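Local coordinates for protein alpha-Amylase (Thermotoga maritima, PDB 2B5D) that is a glycoside hydrolase family 57 protein with a largely helical C-terminal region, at residues E272-Y277 / G282-T287. Sequence-based numbering, arbitrary orientation.
Sequences EYIKDY and GVRINT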
ATOM      1  N   GLU A 272      -2.621 -10.161  27.145  1.00 91.54           N
ATOM      2  CA  GLU A 272      -2.247  -9.455  28.377  1.00 92.29           C
ATOM      3  C   GLU A 272      -1.016 -10.082  29.014  1.00 92.33           C
ATOM      4  O   GLU A 272      -0.176  -9.382  29.591  1.00 92.29           O
ATOM      5  CB  GLU A 272      -3.405  -9.384  29.377  1.00 92.35           C
ATOM      6  CG  GLU A 272      -3.394  -8.068  30.187  1.00 93.11           C
ATOM      7  CD  GLU A 272      -4.403  -8.044  31.325  1.00 92.80           C
ATOM      8  OE1 GLU A 272      -4.807  -9.135  31.786  1.00 92.82           O
ATOM      9  OE2 GLU A 272      -4.783  -6.930  31.756  1.00 92.91           O
ATOM     10  N   TYR A 273      -0.921 -11.403  28.889  1.00 92.64           N
ATOM     11  CA  TYR A 273       0.246 -12.161  29.325  1.00 92.88           C
ATOM     12  C   TYR A 273       1.511 -11.742  28.563  1.00 92.76           C
ATOM     13  O   TYR A 273       2.572 -11.516  29.162  1.00 92.54           O
ATOM     14  CB  TYR A 273      -0.016 -13.656  29.124  1.00 92.86           C
ATOM     15  CG  TYR A 273       1.131 -14.539  29.545  1.00 93.67           C
ATOM     16  CD1 TYR A 273       2.264 -14.692  28.730  1.00 94.17           C
ATOM     17  CD2 TYR A 273       1.095 -15.222  30.756  1.00 94.00           C
ATOM     18  CE1 TYR A 273       3.327 -15.500  29.119  1.00 93.71           C
ATOM     19  CE2 TYR A 273       2.150 -16.035  31.148  1.00 94.52           C
ATOM     20  CZ  TYR A 273       3.259 -16.168  30.326  1.00 93.49           C
ATOM     21  OH  TYR A 273       4.296 -16.973  30.720  1.00 93.89           O
ATOM     22  N   ILE A 274       1.366 -11.618  27.244  1.00 92.84           N
ATOM     23  CA  ILE A 274       2.501 -11.603  26.318  1.00 93.01           C
ATOM     24  C   ILE A 274       2.947 -10.209  25.841  1.00 93.42           C
ATOM     25  O   ILE A 274       3.996 -10.085  25.204  1.00 93.45           O
ATOM     26  CB  ILE A 274       2.249 -12.586  25.107  1.00 92.77           C
ATOM     27  CG1 ILE A 274       3.575 -13.028  24.463  1.00 92.67           C
ATOM     28  CG2 ILE A 274       1.243 -12.009  24.092  1.00 91.45           C
ATOM     29  CD1 ILE A 274       4.475 -13.869  25.373  1.00 91.34           C
ATOM     30  N   LYS A 275       2.174  -9.183  26.216  1.00 94.17           N
ATOM     31  CA  LYS A 275       2.284  -7.790  25.712  1.00 94.23           C
ATOM     32  C   LYS A 275       3.685  -7.169  25.587  1.00 94.01           C
ATOM     33  O   LYS A 275       4.023  -6.624  24.531  1.00 93.76           O
ATOM     34  CB  LYS A 275       1.341  -6.851  26.508  1.00 94.61           C
ATOM     35  CG  LYS A 275       1.425  -5.318  26.180  1.00 95.07           C
ATOM     36  CD  LYS A 275       1.298  -4.960  24.669  1.00 97.18           C
ATOM     37  CE  LYS A 275      -0.099  -5.221  24.080  1.00 97.34           C
ATOM     38  NZ  LYS A 275      -1.070  -4.114  24.345  1.00 97.53           N
ATOM     39  N   ASP A 276       4.482  -7.228  26.651  1.00 93.82           N
ATOM     40  CA  ASP A 276       5.808  -6.596  26.623  1.00 93.90           C
ATOM     41  C   ASP A 276       6.965  -7.560  26.278  1.00 93.71           C
ATOM     42  O   ASP A 276       8.084  -7.436  26.798  1.00 93.54           O
ATOM     43  CB  ASP A 276       6.071  -5.819  27.919  1.00 94.05           C
ATOM     44  CG  ASP A 276       5.935  -6.678  29.147  1.00 94.29           C
ATOM     45  OD1 ASP A 276       5.305  -7.760  29.053  1.00 94.91           O
ATOM     46  OD2 ASP A 276       6.455  -6.268  30.204  1.00 94.58           O
ATOM     47  N   TYR A 277       6.674  -8.516  25.395  1.00 93.52           N
ATOM     48  CA  TYR A 277       7.693  -9.369  24.781  1.00 93.15           C
ATOM     49  C   TYR A 277       7.487  -9.423  23.276  1.00 93.13           C
ATOM     50  O   TYR A 277       8.349  -9.907  22.545  1.00 93.39           O
ATOM     51  CB  TYR A 277       7.688 -10.769  25.385  1.00 92.88           C
ATOM     52  CG  TYR A 277       7.701 -10.771  26.893  1.00 92.72           C
ATOM     53  CD1 TYR A 277       6.538 -11.053  27.614  1.00 92.88           C
ATOM     54  CD2 TYR A 277       8.866 -10.467  27.605  1.00 92.53           C
ATOM     55  CE1 TYR A 277       6.539 -11.046  29.005  1.00 92.33           C
ATOM     56  CE2 TYR A 277       8.876 -10.455  28.997  1.00 91.78           C
ATOM     57  CZ  TYR A 277       7.710 -10.746  29.684  1.00 92.10           C
ATOM     58  OH  TYR A 277       7.703 -10.744  31.050  1.00 92.73           O
ATOM     59  N   GLY A 282       2.235  -3.450  19.685  1.00 94.00           N
ATOM     60  CA  GLY A 282       1.185  -4.412  20.050  1.00 92.45           C
ATOM     61  C   GLY A 282       1.018  -5.588  19.087  1.00 91.64           C
ATOM     62  O   GLY A 282       0.247  -6.523  19.370  1.00 91.52           O
ATOM     63  N   VAL A 283       1.729  -5.551  17.952  1.00 90.58           N
ATOM     64  CA  VAL A 283       1.694  -6.644  16.953  1.00 89.29           C
ATOM     65  C   VAL A 283       2.483  -7.885  17.375  1.00 88.07           C
ATOM     66  O   VAL A 283       3.618  -7.775  17.885  1.00 87.81           O
ATOM     67  CB  VAL A 283       2.157  -6.211  15.523  1.00 89.47           C
ATOM     68  CG1 VAL A 283       0.967  -5.712  14.682  1.00 90.03           C
ATOM     69  CG2 VAL A 283       3.270  -5.171  15.588  1.00 89.97           C
ATOM     70  N   ARG A 284       1.855  -9.052  17.158  1.00 86.15           N
ATOM     71  CA  ARG A 284       2.409 -10.374  17.485  1.00 83.99           C
ATOM     72  C   ARG A 284       3.649 -10.672  16.645  1.00 82.58           C
ATOM     73  O   ARG A 284       3.632 -10.518  15.414  1.00 82.80           O
ATOM     74  CB  ARG A 284       1.373 -11.479  17.214  1.00 84.02           C
ATOM     75  CG  ARG A 284       0.002 -11.291  17.847  1.00 83.59           C
ATOM     76  CD  ARG A 284       0.018 -11.753  19.267  1.00 81.92           C
ATOM     77  NE  ARG A 284      -1.296 -12.159  19.754  1.00 81.22           N
ATOM     78  CZ  ARG A 284      -1.480 -12.912  20.833  1.00 81.03           C
ATOM     79  NH1 ARG A 284      -0.437 -13.351  21.522  1.00 81.35           N
ATOM     80  NH2 ARG A 284      -2.702 -13.235  21.224  1.00 81.46           N
ATOM     81  N   ILE A 285       4.716 -11.097  17.315  1.00 80.46           N
ATOM     82  CA  ILE A 285       5.958 -11.516  16.655  1.00 78.42           C
ATOM     83  C   ILE A 285       6.513 -12.736  17.384  1.00 77.00           C
ATOM     84  O   ILE A 285       5.971 -13.126  18.422  1.00 76.60           O
ATOM     85  CB  ILE A 285       7.042 -10.399  16.667  1.00 78.59           C
ATOM     86  CG1 ILE A 285       7.426 -10.033  18.108  1.00 77.46           C
ATOM     87  CG2 ILE A 285       6.613  -9.183  15.808  1.00 78.17           C
ATOM     88  CD1 ILE A 285       8.667  -9.190  18.206  1.00 77.61           C
ATOM     89  N   ASN A 286       7.590 -13.316  16.840  1.00 75.27           N
ATOM     90  CA  ASN A 286       8.290 -14.457  17.454  1.00 73.28           C
ATOM     91  C   ASN A 286       9.086 -14.039  18.683  1.00 71.88           C
ATOM     92  O   ASN A 286       9.672 -12.946  18.723  1.00 72.04           O
ATOM     93  CB  ASN A 286       9.198 -15.180  16.439  1.00 73.15           C
ATOM     94  CG  ASN A 286       8.419 -16.108  15.488  1.00 73.51           C
ATOM     95  OD1 ASN A 286       8.851 -16.374  14.371  1.00 75.75           O
ATOM     96  ND2 ASN A 286       7.277 -16.602  15.935  1.00 74.60           N
ATOM     97  N   THR A 287       9.084 -14.917  19.683  1.00 70.25           N
ATOM     98  CA  THR A 287       9.752 -14.673  20.961  1.00 68.26           C
ATOM     99  C   THR A 287      11.044 -15.476  21.065  1.00 67.06           C
ATOM    100  O   THR A 287      12.001 -15.063  21.729  1.00 66.04           O
ATOM    101  CB  THR A 287       8.833 -15.046  22.174  1.00 68.23           C
ATOM    102  OG1 THR A 287       8.484 -16.434  22.113  1.00 67.46           O
ATOM    103  CG2 THR A 287       7.554 -14.230  22.180  1.00 67.39           C
TER
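Arg284 NH1 is gripped by two backbone carbonyls, Gly266 O and Arg269 O, and also lies 3.4 Å from Ile274 CG2, its nearest partner across this contact. Within the family 57 region, the chain leaves helix 271-274, turns, and folds back as the irregular segment 282-287. No hydrogen bond links the two segments, so the 228 Å² they bury comes from van der Waals packing, part of it against the polar Arg284 end and Tyr277 O. The Arg284 chain bends at chi2 (-83°), and the two side chains cross at about a right angle, with the Ile274 methyl meeting the guanidinium obliquely. Further along, Ile274 CD1 comes within 4.5 Å of Thr287 CG2, while Ile265 touches both residues from helix 265-268. Thr287 OG1 turns to other partners, bonding with Asp264 OD1 and Ile289 N. Tyr277 N donates to Ile274 O at 3.1 Å, and the Tyr277 ring packs on helix 68-91, where its OH bonds with Glu83 and Lys87. Nearer the connecting turn, Lys275 CE lies 4.3 Å from Gly282 CA. Two methyls lie loosely near one carbonyl oxygen, Ile285 CD1 and Thr287 CG2 each 4.4 Å from Tyr277 O.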